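Local coordinates for protein fructose-bisphosphate aldolase (Plasmodium falciparum, PDB 4TR9) that is a class I fructose-bisphosphate aldolase, an enzyme with the TIM-barrel fold, that here binds a small hydrazide ligand in its pocket, at residues 19-24 with 187-192; 148-153 with 191-196; 230-235 with 269-274; 112-117 with 134-139. All coordinates share one frame; numbering follows the deposited sequence.

Contact 1. Residues 19-24 with 187-192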
loop_
_atom_site.group_PDB
_atom_site.type_symbol
_atom_site.label_atom_id
_atom_site.label_comp_id
_atom_site.label_asym_id
_atom_site.label_seq_id
_atom_site.Cartn_x
_atom_site.Cartn_y
_atom_site.Cartn_z
ATOM N N ALA A 19 -3.260 2.044 28.289
ATOM C CA ALA A 19 -3.475 0.775 27.601
ATOM C C ALA A 19 -4.116 -0.262 28.519
ATOM O O ALA A 19 -4.864 -1.129 28.064
ATOM C CB ALA A 19 -2.162 0.247 27.047
ATOM N N GLU A 20 -3.823 -0.167 29.811
ATOM C CA GLU A 20 -4.356 -1.108 30.788
ATOM C C GLU A 20 -5.849 -0.886 31.007
ATOM O O GLU A 20 -6.624 -1.840 31.066
ATOM C CB GLU A 20 -3.601 -0.982 32.113
ATOM C CG GLU A 20 -3.883 -2.095 33.104
ATOM C CD GLU A 20 -2.937 -2.068 34.288
ATOM O OE1 GLU A 20 -2.025 -1.214 34.306
ATOM O OE2 GLU A 20 -3.103 -2.904 35.202
ATOM N N GLU A 21 -6.247 0.377 31.120
ATOM C CA GLU A 21 -7.647 0.727 31.330
ATOM C C GLU A 21 -8.496 0.379 30.111
ATOM O O GLU A 21 -9.621 -0.106 30.243
ATOM C CB GLU A 21 -7.783 2.217 31.655
ATOM C CG GLU A 21 -9.212 2.663 31.937
ATOM C CD GLU A 21 -9.326 4.161 32.158
ATOM O OE1 GLU A 21 -8.320 4.873 31.954
ATOM O OE2 GLU A 21 -10.422 4.627 32.535
ATOM N N LEU A 22 -7.950 0.631 28.926
ATOM C CA LEU A 22 -8.658 0.370 27.679
ATOM C C LEU A 22 -8.932 -1.117 27.486
ATOM O O LEU A 22 -9.983 -1.501 26.972
ATOM C CB LEU A 22 -7.860 0.914 26.493
ATOM C CG LEU A 22 -7.665 2.430 26.464
ATOM C CD1 LEU A 22 -6.692 2.828 25.365
ATOM C CD2 LEU A 22 -8.998 3.147 26.296
ATOM N N ALA A 23 -7.983 -1.947 27.902
ATOM C CA ALA A 23 -8.124 -3.394 27.791
ATOM C C ALA A 23 -9.200 -3.913 28.738
ATOM O O ALA A 23 -9.925 -4.854 28.414
ATOM C CB ALA A 23 -6.796 -4.079 28.070
ATOM N N THR A 24 -9.296 -3.293 29.910
ATOM C CA THR A 24 -10.292 -3.675 30.904
ATOM C C THR A 24 -11.702 -3.347 30.424
ATOM O O THR A 24 -12.600 -4.187 30.490
ATOM C CB THR A 24 -10.042 -2.972 32.255
ATOM O OG1 THR A 24 -8.784 -3.397 32.793
ATOM C CG2 THR A 24 -11.148 -3.308 33.245
ATOM N N GLN A 187 -5.873 7.448 22.714
ATOM C CA GLN A 187 -4.990 8.467 23.263
ATOM C C GLN A 187 -5.673 9.207 24.408
ATOM O O GLN A 187 -5.025 9.628 25.365
ATOM C CB GLN A 187 -4.569 9.456 22.173
ATOM C CG GLN A 187 -3.505 10.448 22.608
ATOM C CD GLN A 187 -3.278 11.545 21.585
ATOM O OE1 GLN A 187 -4.212 11.987 20.915
ATOM N NE2 GLN A 187 -2.033 11.986 21.459
ATOM N N ASN A 188 -6.991 9.353 24.303
ATOM C CA ASN A 188 -7.762 10.082 25.301
ATOM C C ASN A 188 -8.621 9.165 26.168
ATOM O O ASN A 188 -9.715 9.542 26.586
ATOM C CB ASN A 188 -8.641 11.132 24.620
ATOM C CG ASN A 188 -7.830 12.181 23.885
ATOM O OD1 ASN A 188 -7.376 13.158 24.481
ATOM N ND2 ASN A 188 -7.642 11.984 22.584
ATOM N N ARG A 189 -8.117 7.960 26.422
ATOM C CA ARG A 189 -8.739 7.017 27.351
ATOM C C ARG A 189 -10.174 6.638 26.976
ATOM O O ARG A 189 -11.051 6.577 27.838
ATOM C CB ARG A 189 -8.712 7.592 28.771
ATOM C CG ARG A 189 -7.314 7.888 29.290
ATOM C CD ARG A 189 -7.354 8.628 30.621
ATOM N NE ARG A 189 -7.909 9.972 30.483
ATOM C CZ ARG A 189 -8.078 10.817 31.494
ATOM N NH1 ARG A 189 -8.590 12.021 31.275
ATOM N NH2 ARG A 189 -7.737 10.461 32.725
ATOM N N LEU A 190 -10.406 6.378 25.694
ATOM C CA LEU A 190 -11.710 5.909 25.230
ATOM C C LEU A 190 -11.564 4.693 24.323
ATOM O O LEU A 190 -10.756 4.697 23.395
ATOM C CB LEU A 190 -12.461 7.019 24.491
ATOM C CG LEU A 190 -12.986 8.199 25.309
ATOM C CD1 LEU A 190 -13.769 9.153 24.419
ATOM C CD2 LEU A 190 -13.847 7.718 26.467
ATOM N N VAL A 191 -12.347 3.654 24.596
ATOM C CA VAL A 191 -12.335 2.451 23.771
ATOM C C VAL A 191 -13.087 2.686 22.466
ATOM O O VAL A 191 -14.287 2.953 22.474
ATOM C CB VAL A 191 -12.956 1.249 24.508
ATOM C CG1 VAL A 191 -13.135 0.076 23.556
ATOM C CG2 VAL A 191 -12.095 0.854 25.696
ATOM N N PRO A 192 -12.377 2.593 21.335
ATOM C CA PRO A 192 -13.003 2.841 20.036
ATOM C C PRO A 192 -13.761 1.634 19.493
ATOM O O PRO A 192 -13.209 0.535 19.420
ATOM C CB PRO A 192 -11.812 3.179 19.141
ATOM C CG PRO A 192 -10.681 2.407 19.729
ATOM C CD PRO A 192 -10.930 2.343 21.215
#
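L22 and V191 meet because their first torsions turn methyl groups toward each other. In L22, CG stands trans to the carbonyl carbon (chi1 -64°), and the branch left over once CD1 continues the chain is CD2, which reaches across to the other segment. In V191, chi1 of 171° puts CG1 opposite the backbone N and leaves CG2 beside that N, where it faces the helix, 3.9 Å from L22 CD2. That same CG2 also lies 3.4 Å from L22 O, so the valine touches both the side chain and the backbone of one residue. CD2 of L22 rests on the peptide that links R189 to L190, 3.6 Å from L190 N. A branched apolar side chain suits L22, since CD2 packs on buried main chain and on V191 CG2 together.

At the more exposed margin, the extended E21 crosses R189 obliquely, OE1 meeting CG and CD of the arginine, with the carboxylate and guanidinium planes 86° apart. The charged ends do not pair: E21 OE1 stays 5.3 Å from R189 NE. Instead OE2 of E21 bonds to the hydroxyl of Y144, whose ring in turn receives R189 as a cation-pi partner. R189, with positive phi, is the C-prime residue of the Schellman motif that ends helix 168-187 and turns the chain into strand 191-198. Helix 16-29 thus packs on the N-terminal end of strand 191-198 of the TIM barrel.

Contact 2. Residues 148-153 with 191-196. With 38D (N'-[(E)-(2,4-dichlorophenyl)methylidene]-3,4-dihydroxybenzohydrazide), chain K.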
loop_
_atom_site.group_PDB
_atom_site.type_symbol
_atom_site.label_atom_id
_atom_site.label_comp_id
_atom_site.label_asym_id
_atom_site.label_seq_id
_atom_site.Cartn_x
_atom_site.Cartn_y
_atom_site.Cartn_z
ATOM N N ALA A 148 -18.351 9.103 29.755
ATOM C CA ALA A 148 -18.153 8.160 28.658
ATOM C C ALA A 148 -16.834 7.410 28.808
ATOM O O ALA A 148 -15.826 7.984 29.221
ATOM C CB ALA A 148 -18.203 8.883 27.321
ATOM N N ARG A 149 -16.846 6.124 28.473
ATOM C CA ARG A 149 -15.652 5.295 28.585
ATOM C C ARG A 149 -15.338 4.573 27.279
ATOM O O ARG A 149 -14.295 3.927 27.154
ATOM C CB ARG A 149 -15.809 4.285 29.723
ATOM C CG ARG A 149 -15.749 4.909 31.110
ATOM C CD ARG A 149 -14.404 5.578 31.341
ATOM N NE ARG A 149 -14.333 6.248 32.636
ATOM C CZ ARG A 149 -14.622 7.531 32.832
ATOM N NH1 ARG A 149 -14.526 8.055 34.047
ATOM N NH2 ARG A 149 -15.009 8.290 31.817
ATOM N N PHE A 150 -16.241 4.677 26.309
ATOM C CA PHE A 150 -15.978 4.148 24.976
ATOM C C PHE A 150 -16.728 4.953 23.917
ATOM O O PHE A 150 -17.758 5.563 24.203
ATOM C CB PHE A 150 -16.342 2.658 24.895
ATOM C CG PHE A 150 -17.820 2.371 24.946
ATOM C CD1 PHE A 150 -18.550 2.215 23.779
ATOM C CD2 PHE A 150 -18.471 2.221 26.161
ATOM C CE1 PHE A 150 -19.905 1.937 23.820
ATOM C CE2 PHE A 150 -19.826 1.940 26.208
ATOM C CZ PHE A 150 -20.543 1.798 25.035
ATOM N N ALA A 151 -16.198 4.962 22.697
ATOM C CA ALA A 151 -16.769 5.772 21.625
ATOM C C ALA A 151 -17.164 4.928 20.418
ATOM O O ALA A 151 -16.827 3.746 20.337
ATOM C CB ALA A 151 -15.786 6.857 21.210
ATOM N N LYS A 152 -17.877 5.544 19.480
ATOM C CA LYS A 152 -18.327 4.847 18.279
ATOM C C LYS A 152 -18.205 5.738 17.041
ATOM O O LYS A 152 -18.301 6.961 17.131
ATOM C CB LYS A 152 -19.769 4.372 18.447
ATOM C CG LYS A 152 -20.124 3.169 17.591
ATOM C CD LYS A 152 -21.519 3.305 17.021
ATOM C CE LYS A 152 -21.620 4.553 16.165
ATOM N NZ LYS A 152 -22.968 4.709 15.567
ATOM N N TRP A 153 -18.007 5.108 15.887
ATOM C CA TRP A 153 -17.741 5.815 14.637
ATOM C C TRP A 153 -18.206 4.949 13.473
ATOM O O TRP A 153 -17.568 3.951 13.140
ATOM C CB TRP A 153 -16.247 6.143 14.535
ATOM C CG TRP A 153 -15.750 6.765 13.249
ATOM C CD1 TRP A 153 -15.722 6.188 12.012
ATOM C CD2 TRP A 153 -15.139 8.054 13.102
ATOM N NE1 TRP A 153 -15.163 7.049 11.099
ATOM C CE2 TRP A 153 -14.794 8.200 11.742
ATOM C CE3 TRP A 153 -14.866 9.106 13.983
ATOM C CZ2 TRP A 153 -14.186 9.354 11.244
ATOM C CZ3 TRP A 153 -14.261 10.250 13.488
ATOM C CH2 TRP A 153 -13.928 10.365 12.131
ATOM N N VAL A 191 -12.347 3.654 24.596
ATOM C CA VAL A 191 -12.335 2.451 23.771
ATOM C C VAL A 191 -13.087 2.686 22.466
ATOM O O VAL A 191 -14.287 2.953 22.474
ATOM C CB VAL A 191 -12.956 1.249 24.508
ATOM C CG1 VAL A 191 -13.135 0.076 23.556
ATOM C CG2 VAL A 191 -12.095 0.854 25.696
ATOM N N PRO A 192 -12.377 2.593 21.335
ATOM C CA PRO A 192 -13.003 2.841 20.036
ATOM C C PRO A 192 -13.761 1.634 19.493
ATOM O O PRO A 192 -13.209 0.535 19.420
ATOM C CB PRO A 192 -11.812 3.179 19.141
ATOM C CG PRO A 192 -10.681 2.407 19.729
ATOM C CD PRO A 192 -10.930 2.343 21.215
ATOM N N ILE A 193 -15.020 1.841 19.125
ATOM C CA ILE A 193 -15.783 0.812 18.433
ATOM C C ILE A 193 -15.696 1.050 16.930
ATOM O O ILE A 193 -16.319 1.970 16.396
ATOM C CB ILE A 193 -17.255 0.786 18.878
ATOM C CG1 ILE A 193 -17.355 0.407 20.356
ATOM C CG2 ILE A 193 -18.047 -0.196 18.034
ATOM C CD1 ILE A 193 -18.774 0.197 20.835
ATOM N N VAL A 194 -14.905 0.224 16.256
ATOM C CA VAL A 194 -14.701 0.355 14.819
ATOM C C VAL A 194 -15.865 -0.258 14.052
ATOM O O VAL A 194 -16.092 -1.466 14.114
ATOM C CB VAL A 194 -13.386 -0.310 14.380
ATOM C CG1 VAL A 194 -13.197 -0.174 12.878
ATOM C CG2 VAL A 194 -12.212 0.299 15.130
ATOM N N GLU A 195 -16.602 0.579 13.328
ATOM C CA GLU A 195 -17.783 0.117 12.608
ATOM C C GLU A 195 -17.671 0.350 11.103
ATOM O O GLU A 195 -18.054 1.408 10.602
ATOM C CB GLU A 195 -19.039 0.806 13.150
ATOM C CG GLU A 195 -20.337 0.328 12.514
ATOM C CD GLU A 195 -21.551 1.070 13.038
ATOM O OE1 GLU A 195 -21.402 1.847 14.004
ATOM O OE2 GLU A 195 -22.654 0.879 12.481
ATOM N N PRO A 196 -17.125 -0.637 10.378
ATOM C CA PRO A 196 -17.126 -0.624 8.914
ATOM C C PRO A 196 -18.354 -1.337 8.355
ATOM O O PRO A 196 -18.232 -2.422 7.787
ATOM C CB PRO A 196 -15.844 -1.380 8.565
ATOM C CG PRO A 196 -15.706 -2.371 9.677
ATOM C CD PRO A 196 -16.300 -1.734 10.915
HETATM N N12 38D K . -28.450 7.235 10.350
HETATM C C13 38D K . -29.259 6.360 9.549
HETATM C C15 38D K . -29.985 8.390 8.294
HETATM C C17 38D K . -30.640 8.312 5.992
HETATM C C20 38D K . -29.960 6.296 7.095
HETATM C C01 38D K . -26.568 4.487 13.097
HETATM C C02 38D K . -26.012 3.547 13.964
HETATM O O03 38D K . -25.600 2.278 13.503
HETATM C C04 38D K . -25.861 3.863 15.307
HETATM C C05 38D K . -26.258 5.101 15.780
HETATM C C06 38D K . -26.809 6.035 14.921
HETATM O O07 38D K . -25.303 2.928 16.208
HETATM C C08 38D K . -26.956 5.729 13.584
HETATM C C09 38D K . -27.580 6.785 12.667
HETATM O O10 38D K . -27.835 7.902 13.105
HETATM N N11 38D K . -27.860 6.410 11.309
HETATM C C14 38D K . -29.745 7.030 8.268
HETATM C C16 38D K . -30.431 9.038 7.154
HETATM CL CL1 38D K . -31.201 9.151 4.574
HETATM C C19 38D K . -30.408 6.948 5.953
HETATM CL CL2 38D K . -29.674 4.578 7.025
#
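Strands 150-157 and 191-198 are the two strands of a beta-alpha-beta crossover in the TIM barrel, joined through helix 168-187 and lying side by side in parallel. V191 N bonds to R149 O at 3.2 Å, A151 N to V191 O at 2.8 Å, and I193 N to A151 O at 2.9 Å. P192 has no N-H to offer, which costs this pairing nothing: the bonds fall on V191 and I193, while P192 O serves L235 of the next strand. Further on the strands spread, and the CA atoms of W153 and V194 are 6.2 Å apart.

Alternate side chains part to the two faces. A151, W153 and P192 point to the helical layer, where W153 stacks with Y181 and A151, only a methyl, packs on V114. F150, K152, V191 and I193 share the other face. The F150 ring is swung in between its own backbone N and carbonyl carbon (chi1 70°), which sets CD1 against I193 CD1 at 3.6 Å, the ring oblique to that methyl.

K152 and E195 extend the contact into the ligand pocket. K152, bent at chi2 and chi3, crosses E195 obliquely, its CD 3.4 Å from E195 OE1. NZ makes a long salt bridge to that oxygen and also pairs with D40. The ligand 38D brings O07 to 3.0 Å from K152 NZ, and its O03 makes a weak hydrogen bond of 3.4 Å to E195 OE2.

Contact 3. Residues 230-235 with 269-274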
loop_
_atom_site.group_PDB
_atom_site.type_symbol
_atom_site.label_atom_id
_atom_site.label_comp_id
_atom_site.label_asym_id
_atom_site.label_seq_id
_atom_site.Cartn_x
_atom_site.Cartn_y
_atom_site.Cartn_z
ATOM N N LEU A 230 -4.225 -0.164 19.636
ATOM C CA LEU A 230 -4.202 -1.343 20.488
ATOM C C LEU A 230 -5.461 -2.173 20.272
ATOM O O LEU A 230 -6.561 -1.752 20.632
ATOM C CB LEU A 230 -4.076 -0.940 21.957
ATOM C CG LEU A 230 -3.805 -2.063 22.960
ATOM C CD1 LEU A 230 -2.411 -2.633 22.750
ATOM C CD2 LEU A 230 -3.977 -1.564 24.384
ATOM N N LEU A 231 -5.297 -3.351 19.679
ATOM C CA LEU A 231 -6.430 -4.223 19.387
ATOM C C LEU A 231 -7.078 -4.734 20.669
ATOM O O LEU A 231 -8.279 -5.003 20.700
ATOM C CB LEU A 231 -5.993 -5.399 18.512
ATOM C CG LEU A 231 -5.540 -5.053 17.092
ATOM C CD1 LEU A 231 -5.144 -6.309 16.330
ATOM C CD2 LEU A 231 -6.633 -4.299 16.353
ATOM N N GLU A 232 -6.279 -4.860 21.725
ATOM C CA GLU A 232 -6.781 -5.322 23.015
ATOM C C GLU A 232 -7.752 -4.319 23.631
ATOM O O GLU A 232 -8.614 -4.685 24.429
ATOM C CB GLU A 232 -5.622 -5.583 23.981
ATOM C CG GLU A 232 -4.713 -6.741 23.593
ATOM C CD GLU A 232 -3.613 -6.334 22.631
ATOM O OE1 GLU A 232 -3.844 -5.435 21.795
ATOM O OE2 GLU A 232 -2.510 -6.914 22.717
ATOM N N GLY A 233 -7.607 -3.052 23.257
ATOM C CA GLY A 233 -8.459 -2.006 23.789
ATOM C C GLY A 233 -9.462 -1.489 22.778
ATOM O O GLY A 233 -9.946 -0.364 22.893
ATOM N N ALA A 234 -9.781 -2.311 21.785
ATOM C CA ALA A 234 -10.711 -1.902 20.740
ATOM C C ALA A 234 -11.821 -2.928 20.543
ATOM O O ALA A 234 -11.741 -4.049 21.045
ATOM C CB ALA A 234 -9.965 -1.671 19.434
ATOM N N LEU A 235 -12.859 -2.530 19.815
ATOM C CA LEU A 235 -13.951 -3.431 19.468
ATOM C C LEU A 235 -14.316 -3.272 17.998
ATOM O O LEU A 235 -14.080 -2.222 17.401
ATOM C CB LEU A 235 -15.177 -3.170 20.348
ATOM C CG LEU A 235 -15.079 -3.567 21.823
ATOM C CD1 LEU A 235 -16.359 -3.199 22.561
ATOM C CD2 LEU A 235 -14.783 -5.053 21.969
ATOM N N PRO A 269 -7.680 -10.748 14.227
ATOM C CA PRO A 269 -6.713 -11.262 15.205
ATOM C C PRO A 269 -7.329 -11.426 16.594
ATOM O O PRO A 269 -8.126 -10.584 17.008
ATOM C CB PRO A 269 -5.618 -10.187 15.220
ATOM C CG PRO A 269 -5.770 -9.465 13.925
ATOM C CD PRO A 269 -7.241 -9.469 13.645
ATOM N N PRO A 270 -6.959 -12.505 17.305
ATOM C CA PRO A 270 -7.483 -12.857 18.631
ATOM C C PRO A 270 -7.235 -11.799 19.706
ATOM O O PRO A 270 -7.869 -11.858 20.761
ATOM C CB PRO A 270 -6.727 -14.146 18.971
ATOM C CG PRO A 270 -6.348 -14.717 17.655
ATOM C CD PRO A 270 -6.040 -13.534 16.793
ATOM N N ALA A 271 -6.329 -10.860 19.450
ATOM C CA ALA A 271 -6.045 -9.789 20.403
ATOM C C ALA A 271 -7.283 -8.935 20.643
ATOM O O ALA A 271 -7.460 -8.368 21.721
ATOM C CB ALA A 271 -4.898 -8.927 19.912
ATOM N N LEU A 272 -8.133 -8.842 19.627
ATOM C CA LEU A 272 -9.407 -8.154 19.761
ATOM C C LEU A 272 -10.291 -8.939 20.722
ATOM O O LEU A 272 -10.624 -10.093 20.460
ATOM C CB LEU A 272 -10.087 -8.001 18.400
ATOM C CG LEU A 272 -11.176 -6.933 18.297
ATOM C CD1 LEU A 272 -10.564 -5.541 18.359
ATOM C CD2 LEU A 272 -11.982 -7.109 17.024
ATOM N N PRO A 273 -10.668 -8.313 21.847
ATOM C CA PRO A 273 -11.405 -8.996 22.917
ATOM C C PRO A 273 -12.790 -9.470 22.487
ATOM O O PRO A 273 -13.294 -10.449 23.037
ATOM C CB PRO A 273 -11.512 -7.922 24.006
ATOM C CG PRO A 273 -11.403 -6.634 23.275
ATOM C CD PRO A 273 -10.449 -6.889 22.150
ATOM N N GLY A 274 -13.394 -8.791 21.518
ATOM C CA GLY A 274 -14.717 -9.172 21.060
ATOM C C GLY A 274 -15.199 -8.461 19.811
ATOM O O GLY A 274 -14.564 -7.527 19.319
#
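The carbonyl oxygen L231 O is met by four atoms. It accepts the backbone bond of A234 N within its own turn, and across the contact it takes a CA-H...O approach from L272 CA at 3.5 Å, nearly straight at 164°. L272 CD1 lies 3.3 Å from L231 O, and P273 CD presses on it at 3.2 Å. A second CA-H...O contact runs the other way, from E232 CA to A271 O at 3.4 Å. The two loops therefore exchange weak C-H donors rather than N-H groups, and proline suits position 273 because its ring CD, next to the nitrogen, reaches both L231 O and A234 O.

The 269-274 segment is shaped by a type I turn from P269 to L272. It presents A271 CB between L231 CB, 4.0 Å away, and the carboxylate carbon of E232; a small side chain suits a position so flanked. L272 takes chi1 -161°, with CG trans to the backbone N, and from there CD1 comes within 3.3 Å of A234 O. L235 crosses P273 at about a right angle, CD2 meeting CG, and the same CD2 is 3.6 Å from G274 O. The polar end of E232 turns to R266 of the third subunit, in a salt bridge through OE2.

F221 of helix 206-226 backs L231, P269 and L272, while P273 meets A26 and Q27 of helix 16-29. The two loops lead into strands 235-236 and 274-277 of the barrel.

Contact 4. Residues 112-117 with 134-139; sequences IKVDKG and DGLAER
V114 and L136 face each other with CA atoms 7.5 Å apart where the chain leaving TIM-barrel strand 109-113 passes the first turn of helix 136-146, whose N-cap position is G135. The backbone oxygen of D134, just before that cap, collects two side chains. K116 NZ bonds to D134 O at 3.2 Å, lying in the carbonyl plane on a lone pair. R139 NH2 bonds to D134 O at 2.9 Å, tilted 30° from the carbonyl plane, while the oxygen lies in the guanidinium plane, at its edge. The extended K116 chain lays CE over one face of the guanidinium, 3.4 Å from R139 NH2. A lysine and an arginine suit the place because their N-H groups can converge on one backbone oxygen from different parts of the chain.

Their charged groups are close, which D134 of the second subunit probably eases through its salt bridge to K116 NZ. R139 NH1 bonds to G132 O and only weakly to V114 O. On the strand side, D115 OD1 accepts G117 N in an Asx turn at 3.2 Å. On the apolar side, V114 (chi1 -54°) has CG2 between its own backbone N and carbonyl carbon, and L136 CD1 crosses the valine, 3.8 Å from V114 CB and 3.9 Å from V114 CG2.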
loop_
_atom_site.group_PDB
_atom_site.type_symbol
_atom_site.label_atom_id
_atom_site.label_comp_id
_atom_site.label_asym_id
_atom_site.label_seq_id
_atom_site.Cartn_x
_atom_site.Cartn_y
_atom_site.Cartn_z
ATOM N N ILE A 112 -20.416 6.914 23.672
ATOM C CA ILE A 112 -20.735 8.137 22.945
ATOM C C ILE A 112 -20.440 8.033 21.448
ATOM O O ILE A 112 -19.386 7.550 21.033
ATOM C CB ILE A 112 -19.971 9.344 23.542
ATOM C CG1 ILE A 112 -20.294 10.628 22.773
ATOM C CG2 ILE A 112 -18.470 9.081 23.574
ATOM C CD1 ILE A 112 -21.746 11.040 22.854
ATOM N N LYS A 113 -21.399 8.476 20.642
ATOM C CA LYS A 113 -21.224 8.577 19.200
ATOM C C LYS A 113 -20.439 9.842 18.870
ATOM O O LYS A 113 -20.851 10.943 19.232
ATOM C CB LYS A 113 -22.586 8.585 18.504
ATOM C CG LYS A 113 -22.540 8.851 17.014
ATOM C CD LYS A 113 -23.945 9.067 16.474
ATOM C CE LYS A 113 -23.943 9.262 14.970
ATOM N NZ LYS A 113 -23.500 8.032 14.264
ATOM N N VAL A 114 -19.309 9.687 18.187
ATOM C CA VAL A 114 -18.419 10.818 17.943
ATOM C C VAL A 114 -18.324 11.213 16.471
ATOM O O VAL A 114 -17.647 12.183 16.129
ATOM C CB VAL A 114 -16.993 10.528 18.460
ATOM C CG1 VAL A 114 -17.036 10.118 19.923
ATOM C CG2 VAL A 114 -16.331 9.450 17.618
ATOM N N ASP A 115 -18.998 10.469 15.600
ATOM C CA ASP A 115 -18.947 10.765 14.172
ATOM C C ASP A 115 -19.920 11.886 13.808
ATOM O O ASP A 115 -20.951 12.057 14.458
ATOM C CB ASP A 115 -19.238 9.506 13.344
ATOM C CG ASP A 115 -20.676 9.053 13.443
ATOM O OD1 ASP A 115 -21.517 9.563 12.673
ATOM O OD2 ASP A 115 -20.964 8.172 14.281
ATOM N N LYS A 116 -19.582 12.649 12.772
ATOM C CA LYS A 116 -20.393 13.794 12.361
ATOM C C LYS A 116 -21.218 13.510 11.109
ATOM O O LYS A 116 -21.590 14.433 10.385
ATOM C CB LYS A 116 -19.506 15.018 12.115
ATOM C CG LYS A 116 -18.775 15.537 13.341
ATOM C CD LYS A 116 -17.915 16.740 12.981
ATOM C CE LYS A 116 -17.110 17.231 14.173
ATOM N NZ LYS A 116 -16.218 18.367 13.808
ATOM N N GLY A 117 -21.499 12.237 10.851
ATOM C CA GLY A 117 -22.311 11.863 9.707
ATOM C C GLY A 117 -21.496 11.515 8.476
ATOM O O GLY A 117 -20.268 11.444 8.531
ATOM N N ASP A 134 -11.909 16.502 13.084
ATOM C CA ASP A 134 -11.574 17.849 13.540
ATOM C C ASP A 134 -12.095 18.108 14.950
ATOM O O ASP A 134 -13.303 18.140 15.183
ATOM C CB ASP A 134 -12.133 18.897 12.575
ATOM C CG ASP A 134 -11.601 18.734 11.165
ATOM O OD1 ASP A 134 -10.551 18.078 10.995
ATOM O OD2 ASP A 134 -12.230 19.265 10.226
ATOM N N GLY A 135 -11.171 18.294 15.888
ATOM C CA GLY A 135 -11.526 18.560 17.269
ATOM C C GLY A 135 -12.010 17.326 18.006
ATOM O O GLY A 135 -12.647 17.431 19.054
ATOM N N LEU A 136 -11.704 16.153 17.460
ATOM C CA LEU A 136 -12.125 14.893 18.061
ATOM C C LEU A 136 -11.460 14.671 19.415
ATOM O O LEU A 136 -12.108 14.241 20.370
ATOM C CB LEU A 136 -11.815 13.720 17.127
ATOM C CG LEU A 136 -12.152 12.325 17.659
ATOM C CD1 LEU A 136 -13.629 12.222 18.006
ATOM C CD2 LEU A 136 -11.760 11.252 16.656
ATOM N N ALA A 137 -10.167 14.968 19.492
ATOM C CA ALA A 137 -9.407 14.791 20.726
ATOM C C ALA A 137 -9.948 15.677 21.844
ATOM O O ALA A 137 -9.935 15.294 23.014
ATOM C CB ALA A 137 -7.933 15.082 20.485
ATOM N N GLU A 138 -10.424 16.861 21.474
ATOM C CA GLU A 138 -10.984 17.795 22.442
ATOM C C GLU A 138 -12.331 17.300 22.959
ATOM O O GLU A 138 -12.647 17.455 24.139
ATOM C CB GLU A 138 -11.132 19.188 21.826
ATOM C CG GLU A 138 -9.826 19.964 21.703
ATOM C CD GLU A 138 -8.862 19.350 20.702
ATOM O OE1 GLU A 138 -9.330 18.734 19.722
ATOM O OE2 GLU A 138 -7.636 19.480 20.900
ATOM N N ARG A 139 -13.118 16.699 22.073
ATOM C CA ARG A 139 -14.424 16.173 22.452
ATOM C C ARG A 139 -14.283 14.915 23.302
ATOM O O ARG A 139 -15.092 14.670 24.196
ATOM C CB ARG A 139 -15.271 15.880 21.211
ATOM C CG ARG A 139 -15.590 17.110 20.379
ATOM C CD ARG A 139 -16.705 16.835 19.384
ATOM N NE ARG A 139 -16.399 15.710 18.506
ATOM C CZ ARG A 139 -15.712 15.811 17.374
ATOM N NH1 ARG A 139 -15.482 14.733 16.636
ATOM N NH2 ARG A 139 -15.249 16.990 16.980
#

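Contacts 1 and 2 share V191 and P192, so strand 191-198 meets helix 16-29 at its start while pairing with strand 150-157; their centres are 11 Å apart. Strand 109-113, which carries part of contact 4, neighbours 150-157 on the side away from 191-198, with a probable hydrogen bond of 3.0 Å from K152 N to I112 O. L235 of contact 3 flanks the other side of strand 191-198 through probable hydrogen bonds, V194 N to L235 O at 2.8 Å and L235 N to P192 O at 3.1 Å. Contacts 3 and 4 do not touch, their centres being 22 Å apart. Contact 2 supplies K152 and E195 to the 38D pocket, and contact 4 supplies K113, which also touches the ligand.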